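Local coordinates for 1,4-dihydroxy-2-naphthoyl-CoA hydrolase (Prochlorococcus marinus, PDB 2HX5), which probably hydrolyses 1,4-dihydroxy-2-naphthoyl-CoA to 1,4-dihydroxy-2-naphthoate and CoA, a step of phylloquinone (vitamin K1) biosynthesis, at residues 101-106 against 113-118. Sequence-based numbering, arbitrary orientation.
Sequences QVHFEF and AAHALI
F104 and A116 form the middle pair of an antiparallel β-hairpin in the hotdog-fold sheet, F104 N donating to A116 O at 2.8 Å and A116 N answering to F104 O. V102 with I118 is bonded both ways too. At F106 the pattern slips into a classic bulge: F106 N reaches A114 O, whereas F106 O takes A113 N at 2.8 Å, so two alanines share one opposing residue.

F104 can be followed outward. Its CB lies 4.5 Å from A116 CB; CG sits anti to the carbonyl carbon (chi1 -58°), which swings the ring back along its own strand to V102 and beside I118. CD1 passes A116 O at 3.7 Å, the oxygen lying at the ring edge, and CE1 meets I118 CG1 at 3.8 Å, with I118 CD1 close behind. CZ, the tip, lies under V102 CG1, which covers one ring face 3.5 Å from it. This side of the sheet, with F106 and A116, is covered by helix 29-45, and I118 also packs on F27 of the second subunit.

On the other side, the H103 and H115 imidazole planes make 25° but are so far offset that the closest approach is H103 NE2 to H115 CB and ND1, both at 4.0 Å. E105 turns its carboxylate to R91 and R107.

Q101 lays its extended chain across L117 while OE1 bonds to R119; its amide NE2 stops 3.9 Å from L117 CD1.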
loop_
_atom_site.group_PDB
_atom_site.type_symbol
_atom_site.label_atom_id
_atom_site.label_comp_id
_atom_site.label_asym_id
_atom_site.label_seq_id
_atom_site.Cartn_x
_atom_site.Cartn_y
_atom_site.Cartn_z
ATOM N N GLN A 101 -20.247 0.419 -14.111
ATOM C CA GLN A 101 -19.838 0.560 -12.701
ATOM C C GLN A 101 -20.128 -0.746 -11.974
ATOM O O GLN A 101 -20.849 -1.605 -12.469
ATOM C CB GLN A 101 -20.492 1.780 -12.090
ATOM C CG GLN A 101 -21.935 1.768 -12.040
ATOM C CD GLN A 101 -22.527 3.114 -11.608
ATOM O OE1 GLN A 101 -21.900 4.211 -11.707
ATOM N NE2 GLN A 101 -23.703 3.029 -11.087
ATOM N N VAL A 102 -19.440 -0.906 -10.842
ATOM C CA VAL A 102 -19.596 -2.028 -9.952
ATOM C C VAL A 102 -19.845 -1.494 -8.565
ATOM O O VAL A 102 -19.080 -0.670 -8.099
ATOM C CB VAL A 102 -18.379 -2.987 -9.958
ATOM C CG1 VAL A 102 -18.700 -4.203 -9.157
ATOM C CG2 VAL A 102 -17.953 -3.328 -11.424
ATOM N N HIS A 103 -20.884 -2.024 -7.935
ATOM C CA HIS A 103 -21.205 -1.764 -6.547
ATOM C C HIS A 103 -20.701 -2.953 -5.723
ATOM O O HIS A 103 -20.877 -4.129 -6.126
ATOM C CB HIS A 103 -22.712 -1.556 -6.362
ATOM C CG HIS A 103 -23.124 -1.215 -4.976
ATOM N ND1 HIS A 103 -23.474 -2.197 -4.081
ATOM C CD2 HIS A 103 -23.329 -0.019 -4.350
ATOM C CE1 HIS A 103 -23.873 -1.629 -2.953
ATOM N NE2 HIS A 103 -23.789 -0.305 -3.093
ATOM N N PHE A 104 -20.098 -2.678 -4.563
ATOM C CA PHE A 104 -19.512 -3.668 -3.713
ATOM C C PHE A 104 -20.138 -3.512 -2.352
ATOM O O PHE A 104 -20.073 -2.423 -1.750
ATOM C CB PHE A 104 -18.010 -3.408 -3.587
ATOM C CG PHE A 104 -17.259 -3.394 -4.903
ATOM C CD1 PHE A 104 -17.173 -2.267 -5.689
ATOM C CD2 PHE A 104 -16.639 -4.564 -5.351
ATOM C CE1 PHE A 104 -16.480 -2.262 -6.885
ATOM C CE2 PHE A 104 -15.948 -4.544 -6.522
ATOM C CZ PHE A 104 -15.862 -3.387 -7.289
ATOM N N GLU A 105 -20.700 -4.583 -1.801
ATOM C CA GLU A 105 -21.242 -4.552 -0.439
ATOM C C GLU A 105 -20.419 -5.506 0.445
ATOM O O GLU A 105 -20.216 -6.669 0.047
ATOM C CB GLU A 105 -22.695 -5.003 -0.495
ATOM C CG GLU A 105 -23.372 -5.064 0.768
ATOM C CD GLU A 105 -24.801 -5.618 0.611
ATOM O OE1 GLU A 105 -25.552 -5.088 -0.213
ATOM O OE2 GLU A 105 -25.122 -6.608 1.281
ATOM N N PHE A 106 -19.945 -5.043 1.597
ATOM C CA PHE A 106 -19.107 -5.838 2.499
ATOM C C PHE A 106 -19.890 -6.146 3.731
ATOM O O PHE A 106 -20.362 -5.198 4.407
ATOM C CB PHE A 106 -17.889 -5.029 2.920
ATOM C CG PHE A 106 -16.928 -4.757 1.807
ATOM C CD1 PHE A 106 -17.167 -3.712 0.943
ATOM C CD2 PHE A 106 -15.761 -5.525 1.635
ATOM C CE1 PHE A 106 -16.303 -3.451 -0.096
ATOM C CE2 PHE A 106 -14.864 -5.249 0.605
ATOM C CZ PHE A 106 -15.145 -4.216 -0.278
ATOM N N ALA A 113 -21.004 -3.635 6.680
ATOM C CA ALA A 113 -19.999 -2.809 7.325
ATOM C C ALA A 113 -19.551 -1.642 6.429
ATOM O O ALA A 113 -19.132 -0.614 6.935
ATOM C CB ALA A 113 -18.806 -3.651 7.666
ATOM N N ALA A 114 -19.645 -1.792 5.122
ATOM C CA ALA A 114 -19.207 -0.784 4.167
ATOM C C ALA A 114 -19.787 -1.120 2.801
ATOM O O ALA A 114 -20.123 -2.292 2.491
ATOM C CB ALA A 114 -17.667 -0.734 4.100
ATOM N N HIS A 115 -19.864 -0.119 1.930
ATOM C CA HIS A 115 -20.168 -0.377 0.554
ATOM C C HIS A 115 -19.453 0.655 -0.307
ATOM O O HIS A 115 -19.071 1.714 0.200
ATOM C CB HIS A 115 -21.667 -0.395 0.268
ATOM C CG HIS A 115 -22.387 0.843 0.669
ATOM N ND1 HIS A 115 -22.418 1.971 -0.121
ATOM C CD2 HIS A 115 -23.144 1.120 1.754
ATOM C CE1 HIS A 115 -23.191 2.881 0.464
ATOM N NE2 HIS A 115 -23.622 2.392 1.607
ATOM N N ALA A 116 -19.228 0.335 -1.574
ATOM C CA ALA A 116 -18.447 1.179 -2.450
ATOM C C ALA A 116 -18.967 1.062 -3.856
ATOM O O ALA A 116 -19.663 0.116 -4.224
ATOM C CB ALA A 116 -16.989 0.778 -2.433
ATOM N N LEU A 117 -18.585 2.012 -4.696
ATOM C CA LEU A 117 -19.003 2.063 -6.092
ATOM C C LEU A 117 -17.793 2.518 -6.888
ATOM O O LEU A 117 -17.136 3.499 -6.505
ATOM C CB LEU A 117 -20.155 3.065 -6.254
ATOM C CG LEU A 117 -20.700 3.197 -7.647
ATOM C CD1 LEU A 117 -21.634 2.005 -7.983
ATOM C CD2 LEU A 117 -21.596 4.488 -7.792
ATOM N N ILE A 118 -17.459 1.848 -7.990
ATOM C CA ILE A 118 -16.346 2.171 -8.864
ATOM C C ILE A 118 -16.888 2.253 -10.271
ATOM O O ILE A 118 -17.532 1.311 -10.731
ATOM C CB ILE A 118 -15.229 1.129 -8.787
ATOM C CG1 ILE A 118 -14.631 1.063 -7.390
ATOM C CG2 ILE A 118 -14.090 1.495 -9.784
ATOM C CD1 ILE A 118 -13.442 0.082 -7.234
#